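Local coordinates for protein cytochrome P450 monooxygenase (Rhodococcus sp. ECU0066, PDB 6KBH) that probably works as a self-sufficient monooxygenase, passing electrons from FMN through a 2Fe-2S cluster to a cysteine-ligated heme, at residues 170-175 with 438-443; 402-407 with 463-468; 476-481 with 495-500; 646-651 with 674-679; 699-704 with 774-779. One frame throughout, in Å; residues are numbered along the deposited sequence.

Interaction 1 (170-175 with 438-443)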
# COMPACT_ATOMS: atom_id res chain seq x y z
N THR A 170 3.72 27.13 21.63
CA THR A 170 4.18 26.87 22.99
C THR A 170 5.61 26.34 23.04
O THR A 170 6.32 26.57 24.02
CB THR A 170 3.25 25.88 23.69
OG1 THR A 170 3.35 24.60 23.05
CG2 THR A 170 1.81 26.36 23.61
N GLY A 171 6.04 25.63 22.00
CA GLY A 171 7.31 24.93 22.05
C GLY A 171 7.29 23.68 22.89
O GLY A 171 8.36 23.11 23.14
N HIS A 172 6.12 23.23 23.34
CA HIS A 172 6.01 22.17 24.32
C HIS A 172 4.57 21.68 24.36
O HIS A 172 3.65 22.49 24.54
CB HIS A 172 6.46 22.68 25.70
CG HIS A 172 5.92 21.90 26.85
ND1 HIS A 172 4.74 22.23 27.49
CD2 HIS A 172 6.40 20.81 27.50
CE1 HIS A 172 4.52 21.37 28.47
NE2 HIS A 172 5.51 20.50 28.50
N VAL A 173 4.38 20.37 24.18
CA VAL A 173 3.04 19.80 24.11
C VAL A 173 3.15 18.30 24.35
O VAL A 173 4.16 17.69 24.01
CB VAL A 173 2.36 20.11 22.75
CG1 VAL A 173 3.24 19.67 21.61
CG2 VAL A 173 1.00 19.44 22.64
N ASP A 174 2.12 17.72 24.96
CA ASP A 174 1.89 16.29 24.86
C ASP A 174 1.08 16.06 23.60
O ASP A 174 -0.11 16.39 23.55
CB ASP A 174 1.15 15.72 26.06
CG ASP A 174 0.75 14.27 25.84
OD1 ASP A 174 1.62 13.48 25.42
OD2 ASP A 174 -0.43 13.92 26.08
N LEU A 175 1.73 15.50 22.58
CA LEU A 175 1.03 15.25 21.32
C LEU A 175 -0.20 14.38 21.55
O LEU A 175 -1.27 14.66 20.99
CB LEU A 175 1.99 14.61 20.32
CG LEU A 175 3.21 15.42 19.86
CD1 LEU A 175 4.10 14.60 18.93
CD2 LEU A 175 2.79 16.72 19.19
N HIS A 438 1.56 9.18 26.86
CA HIS A 438 1.98 10.52 26.47
C HIS A 438 3.24 10.43 25.63
O HIS A 438 4.06 9.53 25.79
CB HIS A 438 2.25 11.41 27.69
CG HIS A 438 1.14 11.45 28.68
ND1 HIS A 438 -0.12 11.92 28.38
CD2 HIS A 438 1.09 11.05 29.98
CE1 HIS A 438 -0.89 11.82 29.45
NE2 HIS A 438 -0.18 11.30 30.43
N VAL A 439 3.38 11.39 24.72
CA VAL A 439 4.65 11.69 24.08
C VAL A 439 4.87 13.19 24.23
O VAL A 439 4.02 14.00 23.84
CB VAL A 439 4.69 11.21 22.61
CG1 VAL A 439 4.11 12.21 21.63
CG2 VAL A 439 6.10 10.83 22.21
N TRP A 440 5.96 13.56 24.90
CA TRP A 440 6.23 14.95 25.25
C TRP A 440 7.31 15.48 24.31
O TRP A 440 8.40 14.90 24.22
CB TRP A 440 6.67 15.07 26.71
CG TRP A 440 5.57 14.76 27.69
CD1 TRP A 440 5.40 13.61 28.40
CD2 TRP A 440 4.49 15.63 28.08
NE1 TRP A 440 4.29 13.70 29.20
CE2 TRP A 440 3.71 14.93 29.02
CE3 TRP A 440 4.12 16.93 27.72
CZ2 TRP A 440 2.58 15.49 29.61
CZ3 TRP A 440 2.99 17.48 28.31
CH2 TRP A 440 2.23 16.76 29.24
N VAL A 441 7.00 16.57 23.62
CA VAL A 441 7.87 17.09 22.57
C VAL A 441 8.12 18.57 22.80
O VAL A 441 7.21 19.32 23.16
CB VAL A 441 7.27 16.84 21.17
CG1 VAL A 441 7.19 15.36 20.88
CG2 VAL A 441 5.90 17.47 21.06
N ARG A 442 9.37 18.97 22.61
CA ARG A 442 9.78 20.37 22.63
C ARG A 442 10.11 20.82 21.21
O ARG A 442 10.39 20.01 20.33
CB ARG A 442 10.99 20.57 23.54
CG ARG A 442 12.26 20.03 22.91
CD ARG A 442 13.54 20.52 23.56
NE ARG A 442 13.54 20.38 25.01
CZ ARG A 442 14.46 19.69 25.69
NH1 ARG A 442 15.43 19.07 25.04
NH2 ARG A 442 14.39 19.62 27.01
N TRP A 443 10.06 22.14 21.01
CA TRP A 443 10.57 22.76 19.79
C TRP A 443 10.78 24.24 20.06
O TRP A 443 10.33 24.78 21.07
CB TRP A 443 9.63 22.54 18.59
CG TRP A 443 8.38 23.34 18.64
CD1 TRP A 443 8.16 24.57 18.08
CD2 TRP A 443 7.15 22.97 19.28
NE1 TRP A 443 6.87 24.98 18.34
CE2 TRP A 443 6.23 24.01 19.07
CE3 TRP A 443 6.75 21.85 20.01
CZ2 TRP A 443 4.94 23.97 19.57
CZ3 TRP A 443 5.47 21.81 20.50
CH2 TRP A 443 4.57 22.86 20.28
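Trp-443 lays one face of its indole on the backbone of Gly-171, whose CA stands over the middle of the six-membered ring, 3.4 Å from its centroid, in a CH-pi contact. The backbone N of His-172 lies over the same face nearer the rim, and Val-173 CG1 meets the ring at its edge, 3.3 Å from Trp-443 CZ3. At the far end of the pair, CB of Asp-174 sits over a face of the Trp-440 six-membered ring; the His-172 imidazole runs nearly parallel to that ring but barely overlaps it. With CG anti to the backbone N (chi1 172°), the Asp-174 carboxylate reaches two donors: OD1 accepts from Val-439 N at 2.8 Å, and OD2 takes a weak bond of 3.1 Å from His-438 ND1, the imidazole standing almost upright to the carboxylate (82°). Between these ends Val-173 and Val-441 form a hydrogen-bonded antiparallel pair, with Val-173 CG1 3.5 Å from Val-441 CG2. Leu-175 and Val-441 carry this apolar face on to helix 284-300, against Leu-295 and Leu-299 respectively. Strand 172-174 thus borders a three-stranded sheet completed by 440-442 and 418-419, which appears to correspond to the β3 sheet of cytochromes P450. A serine in place of Trp-443 would probably leave Gly-171 without its aromatic cover and Val-173 CG1 without the ring edge it packs on, opening a gap there. Asp-174 OD2 also caps Asp-177 N, so one carboxylate ties the start of helix 175-180 to residues 438-439 and probably gains stabilisation from the helix N terminus.

Interaction 2 (402-407 with 463-468); sequences EIQIFL and VKIGEP
Gln-404 reaches from its helix to the backbone of Lys-464, and this one side chain provides the largest share of the buried surface. Its chain runs extended beyond CG, which carries the amide clear of the helix; Gln-404 CD comes to 3.5 Å from Lys-464 O and 4.0 Å from Ile-465 CG2. The amide therefore lies where a polar main chain and a branched aliphatic side chain meet. The Gln-404 side chain also packs on Ile-315 and Pro-316 of helix 315-325.

One residue further along the helix, Ile-405 meets Val-463, the two side chains crossing at about a right angle. Val-463 CG2 stands 3.8 Å from Ile-405 CG1 and equally far from Ile-405 CD1, so a single methyl rests against the end of the isoleucine. That methyl lies anti to the carbonyl carbon of Val-463, while CG1, anti to the backbone N (chi1 165°), turns to the glutamine. Val-463 packs on Met-401 as well, and its backbone N is hydrogen-bonded to Glu-153 OE2; Ile-465 continues over Asn-397, Arg-400 and Met-401.

The helix, 396-413, follows the heme-ligating Cys-393 and corresponds to the L helix of the P450 fold. Residues 463-468 belong to the linker toward the flavin-binding barrel, and Gly-466 pairs through its backbone with Ala-731 in the iron-sulfur region. The arrangement is consistent with an interdomain connector laid along the proximal, cysteine-ligand side of a P450 fused to its own reductase.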
# COMPACT_ATOMS: atom_id res chain seq x y z
N GLU A 402 -4.94 8.79 7.53
CA GLU A 402 -4.91 9.59 8.74
C GLU A 402 -3.49 9.78 9.26
O GLU A 402 -3.07 10.90 9.59
CB GLU A 402 -5.76 8.90 9.79
CG GLU A 402 -6.63 9.79 10.59
CD GLU A 402 -7.68 9.00 11.31
OE1 GLU A 402 -7.93 7.84 10.93
OE2 GLU A 402 -8.23 9.53 12.28
N ILE A 403 -2.73 8.68 9.35
CA ILE A 403 -1.35 8.77 9.82
C ILE A 403 -0.52 9.61 8.87
O ILE A 403 0.26 10.48 9.29
CB ILE A 403 -0.75 7.36 9.99
CG1 ILE A 403 -1.55 6.55 11.00
CG2 ILE A 403 0.69 7.47 10.43
CD1 ILE A 403 -1.46 7.09 12.39
N GLN A 404 -0.67 9.36 7.56
CA GLN A 404 0.13 10.07 6.56
C GLN A 404 0.01 11.58 6.67
O GLN A 404 0.99 12.30 6.51
CB GLN A 404 -0.27 9.61 5.16
CG GLN A 404 0.58 8.50 4.60
CD GLN A 404 -0.09 7.85 3.43
OE1 GLN A 404 -0.99 7.05 3.61
NE2 GLN A 404 0.33 8.22 2.23
N ILE A 405 -1.20 12.09 6.92
CA ILE A 405 -1.40 13.53 7.02
C ILE A 405 -0.94 14.07 8.37
O ILE A 405 -0.37 15.16 8.45
CB ILE A 405 -2.85 13.91 6.69
CG1 ILE A 405 -3.34 13.17 5.47
CG2 ILE A 405 -2.94 15.38 6.38
CD1 ILE A 405 -4.83 12.99 5.42
N PHE A 406 -1.27 13.35 9.45
CA PHE A 406 -0.69 13.69 10.74
C PHE A 406 0.81 13.90 10.60
O PHE A 406 1.36 14.92 11.03
CB PHE A 406 -0.94 12.58 11.77
CG PHE A 406 -2.38 12.33 12.12
CD1 PHE A 406 -3.36 13.27 11.83
CD2 PHE A 406 -2.75 11.17 12.78
CE1 PHE A 406 -4.68 13.03 12.17
CE2 PHE A 406 -4.07 10.93 13.12
CZ PHE A 406 -5.03 11.87 12.82
N LEU A 407 1.48 12.93 9.99
CA LEU A 407 2.92 12.96 9.82
C LEU A 407 3.37 13.83 8.66
O LEU A 407 4.58 13.98 8.46
CB LEU A 407 3.45 11.53 9.64
CG LEU A 407 4.97 11.34 9.69
CD1 LEU A 407 5.53 11.84 11.03
CD2 LEU A 407 5.36 9.90 9.43
N VAL A 463 -2.53 12.08 -0.54
CA VAL A 463 -2.37 10.80 0.12
C VAL A 463 -2.07 9.71 -0.91
O VAL A 463 -2.53 9.76 -2.06
CB VAL A 463 -3.65 10.49 0.92
CG1 VAL A 463 -3.71 9.05 1.34
CG2 VAL A 463 -3.75 11.40 2.13
N LYS A 464 -1.26 8.73 -0.51
CA LYS A 464 -1.07 7.51 -1.29
C LYS A 464 -1.30 6.32 -0.37
O LYS A 464 -0.47 6.03 0.50
CB LYS A 464 0.32 7.47 -1.93
CG LYS A 464 0.43 8.42 -3.10
CD LYS A 464 1.51 8.04 -4.08
CE LYS A 464 1.44 8.96 -5.29
NZ LYS A 464 0.15 8.86 -6.02
N ILE A 465 -2.43 5.64 -0.56
CA ILE A 465 -2.82 4.50 0.26
C ILE A 465 -3.31 3.38 -0.64
O ILE A 465 -3.76 3.61 -1.77
CB ILE A 465 -3.92 4.85 1.29
CG1 ILE A 465 -5.13 5.48 0.60
CG2 ILE A 465 -3.37 5.73 2.37
CD1 ILE A 465 -6.09 6.18 1.52
N GLY A 466 -3.23 2.16 -0.13
CA GLY A 466 -3.70 1.00 -0.84
C GLY A 466 -2.70 0.38 -1.79
O GLY A 466 -3.05 -0.57 -2.49
N GLU A 467 -1.47 0.89 -1.84
CA GLU A 467 -0.48 0.35 -2.74
C GLU A 467 0.60 -0.39 -1.97
O GLU A 467 1.04 0.09 -0.91
CB GLU A 467 0.16 1.47 -3.58
CG GLU A 467 -0.85 2.39 -4.25
CD GLU A 467 -0.27 3.74 -4.63
OE1 GLU A 467 0.95 3.95 -4.44
OE2 GLU A 467 -1.03 4.60 -5.12
N PRO A 468 1.04 -1.55 -2.44
CA PRO A 468 2.11 -2.27 -1.74
C PRO A 468 3.39 -1.45 -1.69
O PRO A 468 3.61 -0.56 -2.52
CB PRO A 468 2.29 -3.55 -2.57
CG PRO A 468 1.02 -3.69 -3.34
CD PRO A 468 0.56 -2.29 -3.62

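Interaction 3 (476-481 with 495-500); sequences TMAVSG and RDTSGR
Ser-480 holds its hydroxyl above one face of the Arg-495 guanidinium, off toward the rim, instead of meeting an N-H at its edge. Ser-480 OG stays 3.9 Å from Arg-495 NE and comes closer, 3.4 Å, to Arg-495 CG. A bend at chi2 (-73°) folds the arginine chain back to bring its flat end under the hydroxyl. The polar need of Ser-480 is met elsewhere, since its OG is hydrogen-bonded to the carbonyl O of Thr-493 on the same neighbouring strand.

Beside this, Ala-478 and Arg-495 form an antiparallel hydrogen-bonded pair: Ala-478 N gives to Arg-495 O and Arg-495 N to Ala-478 O, both bonds nearly straight as modelled. The two strands, 475-486 and 489-496, are the arms of a β-hairpin in the six-stranded antiparallel sheet of the flavin-binding domain of ferredoxin reductase type. Strand 560-567 flanks the hairpin beyond 475-486, and strand 533-536 beyond 489-496.

Met-477 points to the other face of the sheet from Ala-478 and Arg-495. Its CG lies 4.0 Å from Asp-496 CA, and the side chain goes on to pack against Leu-502, Phe-534 and Val-563. On the Ala-478 side, Thr-497 sets its methyl CG2 3.8 Å from Ala-478 CB and 3.7 Å from Thr-476 O.

Residues 496-498 form an Asx turn, in which Asp-496 OD1 accepts from Ser-498 N at 2.7 Å, met from above the carboxylate plane. An ST turn overlaps it at Ser-498, whose OG accepts from Arg-500 N.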
# COMPACT_ATOMS: atom_id res chain seq x y z
N THR A 476 13.95 10.22 -5.21
CA THR A 476 13.58 11.58 -5.61
C THR A 476 14.83 12.26 -6.13
O THR A 476 15.68 12.73 -5.36
CB THR A 476 12.95 12.34 -4.45
OG1 THR A 476 13.99 12.95 -3.67
CG2 THR A 476 12.14 11.39 -3.59
N MET A 477 14.97 12.29 -7.45
CA MET A 477 16.13 12.92 -8.07
C MET A 477 15.85 14.39 -8.35
O MET A 477 14.72 14.88 -8.25
CB MET A 477 16.53 12.20 -9.36
CG MET A 477 16.98 10.76 -9.18
SD MET A 477 16.71 9.81 -10.67
CE MET A 477 18.36 9.46 -11.14
N ALA A 478 16.92 15.11 -8.70
CA ALA A 478 16.86 16.52 -9.00
C ALA A 478 17.20 16.74 -10.47
O ALA A 478 18.02 16.02 -11.05
CB ALA A 478 17.82 17.33 -8.11
N VAL A 479 16.55 17.74 -11.06
CA VAL A 479 16.79 18.09 -12.46
C VAL A 479 17.94 19.10 -12.50
O VAL A 479 17.79 20.24 -12.04
CB VAL A 479 15.53 18.64 -13.13
CG1 VAL A 479 14.85 19.71 -12.27
CG2 VAL A 479 15.85 19.18 -14.51
N SER A 480 19.08 18.69 -13.05
CA SER A 480 20.24 19.56 -13.14
C SER A 480 20.31 20.35 -14.44
O SER A 480 21.07 21.32 -14.51
CB SER A 480 21.52 18.74 -12.98
OG SER A 480 21.59 17.72 -13.97
N GLY A 481 19.55 19.95 -15.46
CA GLY A 481 19.59 20.67 -16.72
C GLY A 481 18.50 20.32 -17.70
O GLY A 481 18.11 19.15 -17.83
N ARG A 495 19.58 14.11 -11.59
CA ARG A 495 20.65 13.88 -10.63
C ARG A 495 20.10 13.24 -9.36
O ARG A 495 19.07 13.68 -8.84
CB ARG A 495 21.32 15.21 -10.25
CG ARG A 495 22.25 15.77 -11.28
CD ARG A 495 23.51 14.96 -11.34
NE ARG A 495 24.19 15.16 -12.61
CZ ARG A 495 25.12 16.07 -12.87
NH1 ARG A 495 25.55 16.90 -11.92
NH2 ARG A 495 25.62 16.14 -14.09
N ASP A 496 20.81 12.25 -8.82
CA ASP A 496 20.45 11.67 -7.52
C ASP A 496 21.04 12.54 -6.41
O ASP A 496 22.26 12.72 -6.34
CB ASP A 496 20.92 10.22 -7.39
CG ASP A 496 20.55 9.59 -6.03
OD1 ASP A 496 20.00 10.28 -5.15
OD2 ASP A 496 20.81 8.38 -5.85
N THR A 497 20.16 13.04 -5.55
CA THR A 497 20.56 13.90 -4.44
C THR A 497 21.20 13.13 -3.30
O THR A 497 22.02 13.69 -2.56
CB THR A 497 19.34 14.66 -3.93
OG1 THR A 497 18.56 13.80 -3.09
CG2 THR A 497 18.48 15.10 -5.10
N SER A 498 20.84 11.85 -3.13
CA SER A 498 21.46 11.04 -2.09
C SER A 498 22.98 11.02 -2.24
O SER A 498 23.71 10.97 -1.25
CB SER A 498 20.92 9.61 -2.14
OG SER A 498 21.54 8.87 -3.17
N GLY A 499 23.46 11.07 -3.49
CA GLY A 499 24.85 10.91 -3.80
C GLY A 499 25.27 9.48 -4.05
O GLY A 499 26.36 9.25 -4.60
N ARG A 500 24.44 8.51 -3.68
CA ARG A 500 24.82 7.10 -3.74
C ARG A 500 24.41 6.51 -5.09
O ARG A 500 23.27 6.72 -5.53
CB ARG A 500 24.19 6.34 -2.59
CG ARG A 500 23.99 7.21 -1.35
CD ARG A 500 25.32 7.50 -0.64
NE ARG A 500 25.33 8.81 0.02
CZ ARG A 500 26.36 9.30 0.69
NH1 ARG A 500 27.48 8.59 0.81
NH2 ARG A 500 26.28 10.50 1.26

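Interaction 4 (646-651 with 674-679)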
# COMPACT_ATOMS: atom_id res chain seq x y z
N SER A 646 10.65 -2.60 -49.31
CA SER A 646 11.95 -2.82 -49.94
C SER A 646 12.96 -3.37 -48.95
O SER A 646 13.64 -4.37 -49.23
CB SER A 646 12.45 -1.51 -50.54
OG SER A 646 11.39 -0.76 -51.11
N LEU A 647 13.08 -2.74 -47.78
CA LEU A 647 14.14 -3.08 -46.83
C LEU A 647 14.07 -4.54 -46.41
O LEU A 647 15.08 -5.24 -46.38
CB LEU A 647 14.04 -2.18 -45.61
CG LEU A 647 14.75 -0.83 -45.57
CD1 LEU A 647 14.38 -0.21 -44.27
CD2 LEU A 647 16.25 -1.02 -45.64
N PHE A 648 12.87 -5.01 -46.06
CA PHE A 648 12.64 -6.36 -45.56
C PHE A 648 12.05 -7.26 -46.64
O PHE A 648 11.25 -8.15 -46.35
CB PHE A 648 11.76 -6.30 -44.31
CG PHE A 648 12.22 -5.27 -43.31
CD1 PHE A 648 11.99 -3.91 -43.52
CD2 PHE A 648 12.88 -5.65 -42.15
CE1 PHE A 648 12.43 -2.96 -42.62
CE2 PHE A 648 13.32 -4.70 -41.23
CZ PHE A 648 13.09 -3.35 -41.47
N ALA A 649 12.48 -7.02 -47.89
CA ALA A 649 12.00 -7.78 -49.04
C ALA A 649 12.14 -9.28 -48.81
O ALA A 649 11.20 -10.04 -49.03
CB ALA A 649 12.77 -7.35 -50.29
N ASP A 650 13.32 -9.72 -48.37
CA ASP A 650 13.42 -11.12 -48.00
C ASP A 650 14.49 -11.31 -46.93
O ASP A 650 15.53 -10.64 -46.96
CB ASP A 650 13.69 -12.01 -49.22
CG ASP A 650 12.48 -12.84 -49.59
OD1 ASP A 650 11.51 -12.84 -48.79
OD2 ASP A 650 12.47 -13.47 -50.66
N PRO A 651 14.27 -12.23 -46.00
CA PRO A 651 15.03 -12.24 -44.75
C PRO A 651 16.40 -12.88 -44.89
O PRO A 651 16.78 -13.41 -45.93
CB PRO A 651 14.14 -13.09 -43.83
CG PRO A 651 13.45 -14.03 -44.77
CD PRO A 651 13.20 -13.25 -46.02
N ALA A 674 6.39 -9.80 -41.63
CA ALA A 674 5.65 -11.04 -41.43
C ALA A 674 6.32 -12.22 -42.12
O ALA A 674 6.17 -13.36 -41.69
CB ALA A 674 4.21 -10.89 -41.91
N HIS A 675 7.09 -11.95 -43.18
CA HIS A 675 7.76 -13.00 -43.94
C HIS A 675 8.83 -13.72 -43.14
O HIS A 675 9.26 -14.81 -43.54
CB HIS A 675 8.42 -12.44 -45.21
CG HIS A 675 7.56 -11.52 -46.02
ND1 HIS A 675 7.96 -11.03 -47.24
CD2 HIS A 675 6.34 -10.99 -45.79
CE1 HIS A 675 7.02 -10.25 -47.74
NE2 HIS A 675 6.03 -10.20 -46.87
N TRP A 676 9.27 -13.15 -42.03
CA TRP A 676 10.51 -13.53 -41.38
C TRP A 676 10.26 -14.61 -40.33
O TRP A 676 9.11 -14.95 -40.03
CB TRP A 676 11.15 -12.29 -40.75
CG TRP A 676 11.59 -11.28 -41.77
CD1 TRP A 676 10.81 -10.68 -42.72
CD2 TRP A 676 12.91 -10.74 -41.94
NE1 TRP A 676 11.56 -9.81 -43.48
CE2 TRP A 676 12.85 -9.83 -43.02
CE3 TRP A 676 14.13 -10.95 -41.30
CZ2 TRP A 676 13.97 -9.13 -43.46
CZ3 TRP A 676 15.24 -10.25 -41.74
CH2 TRP A 676 15.15 -9.35 -42.81
N PRO A 677 11.33 -15.21 -39.77
CA PRO A 677 11.15 -16.08 -38.61
C PRO A 677 10.42 -15.38 -37.47
O PRO A 677 10.29 -14.16 -37.47
CB PRO A 677 12.59 -16.46 -38.23
CG PRO A 677 13.32 -16.41 -39.53
CD PRO A 677 12.70 -15.29 -40.32
N ASP A 678 9.96 -16.15 -36.48
CA ASP A 678 8.95 -15.64 -35.55
C ASP A 678 9.53 -14.64 -34.55
O ASP A 678 8.97 -13.56 -34.36
CB ASP A 678 8.27 -16.81 -34.83
CG ASP A 678 7.23 -17.48 -35.69
OD1 ASP A 678 6.87 -16.89 -36.73
OD2 ASP A 678 6.78 -18.59 -35.34
N ASP A 679 10.64 -14.98 -33.90
CA ASP A 679 11.22 -14.13 -32.87
C ASP A 679 12.13 -13.05 -33.44
O ASP A 679 13.03 -12.57 -32.74
CB ASP A 679 11.96 -14.98 -31.84
CG ASP A 679 11.66 -14.57 -30.41
OD1 ASP A 679 11.13 -13.45 -30.21
OD2 ASP A 679 11.94 -15.36 -29.49
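Pro-651 presses CB onto one face of the Trp-676 indole, 3.4 Å from the centroid of the six-membered ring and set somewhat toward its rim, a CH-pi contact. The pyrrolidine CA of Pro-651 shares the work, lying 3.5 Å from Trp-676 CZ2. Phe-648 contributes an offset edge-to-face pair: its ring turns an edge to the indole, with the planes 63° apart and the centroids separated by 5.9 Å, while its CB packs against Trp-676 CZ2 at 3.7 Å. With CG anti to the carbonyl carbon (chi1 -65°), Trp-676 swings its indole into the bend of residues 648-651. Phe-648 and Trp-676 also rest on Val-657 and Thr-655 of strand 655-661, respectively.

At the rim of the indole, Trp-676 NE1 gives a weak hydrogen bond to Phe-648 O, 3.3 Å away and in the plane of the ring. Farther out the contact is polar and exposed: His-675 directs ND1 toward Ala-649 O at 3.8 Å, and Asp-650 OD1 stays 4.3 Å from the same ND1.

Residues 648-651 lead from helix 644-647 toward strand 655-661, and the loop 674-679 leads from helix 663-672 into strand 681-685, so the contact joins two loops entering neighbouring strands of the parallel sheet in the nucleotide-binding-like domain. Its hold is chiefly apolar and aromatic; the weak N-H bond probably fixes the turn of the indole more than it adds strength, and any attraction of Asp-650 for His-675 would depend on an imidazole charge that is not known.

Interaction 5 (699-704 with 774-779); sequences HGFDVV and CSRACG
Phe-701 reaches across to Ala-777 from a CB that lies 3.6 Å from Gly-779 O. Chi1 of 56° sets CG between the backbone N and the carbonyl carbon and turns the ring beneath residues 776-777. From CG through CD1 and CD2 one face of the ring is met by the methyl of Ala-777, centred over it in a CH-pi contact. Phe-701 CE1 lies beside Ala-777 N and 3.9 Å from Arg-776 CB, CE2 stays under the Ala-777 methyl, and CZ at the tip meets Ala-777 N. A serine in place of Phe-701 would probably leave the Ala-777 methyl without its aromatic floor and open a gap beneath strand 776-777.

The domain is of the plant-type 2Fe-2S ferredoxin family, with a β-grasp fold. Strand 701-705 lies between 710-714 and 781-784 in its mixed sheet, whereas 776-777 pairs with 749-753; the phenylalanine bridges the two sheets from within, packing on Val-714 as Ala-777 packs on Leu-782. Segment 774-779 directly follows Cys-773, one of the four cluster ligands, and the Arg-776 side chain is about 12 Å from the cluster at nearest atoms.

At the exposed end His-699 turns its ring edge to Gly-779. His-699 NE2 lies 2.8 Å from Gly-779 O and 3.2 Å from Gly-779 N, the amide N in the imidazole plane and the carbonyl O tilted somewhat from it, so it can give a proton to the carbonyl or accept one from the amide, but not both at once. His-699 CE1 approaches Ala-777 O at 3.1 Å.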
# COMPACT_ATOMS: atom_id res chain seq x y z
N HIS A 699 -16.57 -12.68 -20.51
CA HIS A 699 -17.25 -13.44 -19.47
C HIS A 699 -16.71 -13.32 -18.06
O HIS A 699 -15.54 -13.30 -17.86
CB HIS A 699 -17.20 -14.90 -19.80
CG HIS A 699 -15.85 -15.52 -19.67
ND1 HIS A 699 -14.79 -15.16 -20.47
CD2 HIS A 699 -15.40 -16.52 -18.89
CE1 HIS A 699 -13.75 -15.90 -20.17
NE2 HIS A 699 -14.09 -16.73 -19.21
N GLY A 700 -17.59 -13.27 -17.08
CA GLY A 700 -17.11 -13.16 -15.72
C GLY A 700 -16.53 -14.47 -15.22
O GLY A 700 -16.69 -15.54 -15.82
N PHE A 701 -15.84 -14.39 -14.09
CA PHE A 701 -15.22 -15.56 -13.49
C PHE A 701 -14.90 -15.26 -12.04
O PHE A 701 -15.09 -14.15 -11.55
CB PHE A 701 -13.97 -16.00 -14.27
CG PHE A 701 -12.92 -14.92 -14.40
CD1 PHE A 701 -12.99 -13.98 -15.42
CD2 PHE A 701 -11.84 -14.87 -13.52
CE1 PHE A 701 -12.01 -13.00 -15.56
CE2 PHE A 701 -10.87 -13.89 -13.65
CZ PHE A 701 -10.95 -12.96 -14.67
N ASP A 702 -14.42 -16.29 -11.34
CA ASP A 702 -13.96 -16.15 -9.97
C ASP A 702 -12.44 -16.15 -9.94
O ASP A 702 -11.79 -16.91 -10.66
CB ASP A 702 -14.49 -17.29 -9.10
CG ASP A 702 -15.82 -16.96 -8.45
OD1 ASP A 702 -16.13 -15.76 -8.32
OD2 ASP A 702 -16.54 -17.90 -8.05
N VAL A 703 -11.87 -15.29 -9.10
CA VAL A 703 -10.44 -15.31 -8.81
C VAL A 703 -10.26 -15.50 -7.31
O VAL A 703 -10.83 -14.75 -6.51
CB VAL A 703 -9.73 -14.04 -9.32
CG1 VAL A 703 -10.46 -12.78 -8.89
CG2 VAL A 703 -8.30 -14.01 -8.84
N VAL A 704 -9.49 -16.52 -6.92
CA VAL A 704 -9.26 -16.85 -5.52
C VAL A 704 -7.85 -16.44 -5.14
O VAL A 704 -6.90 -16.64 -5.90
CB VAL A 704 -9.49 -18.35 -5.22
CG1 VAL A 704 -8.31 -19.22 -5.74
CG2 VAL A 704 -9.70 -18.54 -3.70
N CYS A 774 -5.90 -5.36 -17.26
CA CYS A 774 -6.49 -5.62 -18.57
C CYS A 774 -6.61 -7.11 -18.90
O CYS A 774 -7.53 -7.52 -19.60
CB CYS A 774 -5.68 -4.91 -19.66
SG CYS A 774 -3.93 -5.32 -19.69
N SER A 775 -5.69 -7.93 -18.39
CA SER A 775 -5.75 -9.36 -18.65
C SER A 775 -6.90 -10.00 -17.87
O SER A 775 -7.38 -9.46 -16.87
CB SER A 775 -4.42 -10.03 -18.29
OG SER A 775 -3.39 -9.62 -19.16
N ARG A 776 -7.34 -11.16 -18.34
CA ARG A 776 -8.46 -11.86 -17.71
C ARG A 776 -8.22 -13.36 -17.70
O ARG A 776 -7.14 -13.86 -18.03
CB ARG A 776 -9.80 -11.66 -18.44
CG ARG A 776 -10.32 -10.29 -18.62
CD ARG A 776 -11.74 -10.44 -19.12
NE ARG A 776 -12.71 -10.00 -18.12
CZ ARG A 776 -12.95 -8.72 -17.86
NH1 ARG A 776 -12.30 -7.78 -18.53
NH2 ARG A 776 -13.84 -8.38 -16.94
N ALA A 777 -9.30 -14.05 -17.33
CA ALA A 777 -9.43 -15.49 -17.47
C ALA A 777 -9.90 -15.85 -18.87
O ALA A 777 -10.87 -15.27 -19.38
CB ALA A 777 -10.44 -16.02 -16.47
N CYS A 778 -9.24 -16.82 -19.48
CA CYS A 778 -9.91 -17.71 -20.42
C CYS A 778 -10.40 -18.88 -19.57
O CYS A 778 -9.63 -19.76 -19.21
CB CYS A 778 -8.98 -18.14 -21.54
SG CYS A 778 -7.32 -18.57 -21.01
N GLY A 779 -11.68 -18.85 -19.21
CA GLY A 779 -12.21 -19.89 -18.35
C GLY A 779 -12.87 -19.40 -17.08
O GLY A 779 -13.23 -18.23 -16.95

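Interaction 1 closes the longest loop, bringing 170-175 beside 438-443 across 262 intervening residues of the P450 domain. Before it ends, interaction 2 opens at 402-407 and closes at 463-468 beyond it, so the two cross, though their centres lie 23 Å apart and they do not touch; interaction 2 lays the interdomain linker on the heme domain. The remaining contacts follow in series, with none nested. Interaction 3 closes a short hairpin in the flavin-binding sheet, interaction 4 joins two loops of the parallel-sheet domain, and interaction 5 brings the start and end of the ferredoxin domain together. Interactions 1 and 4 are farthest apart, about 73 Å between centres.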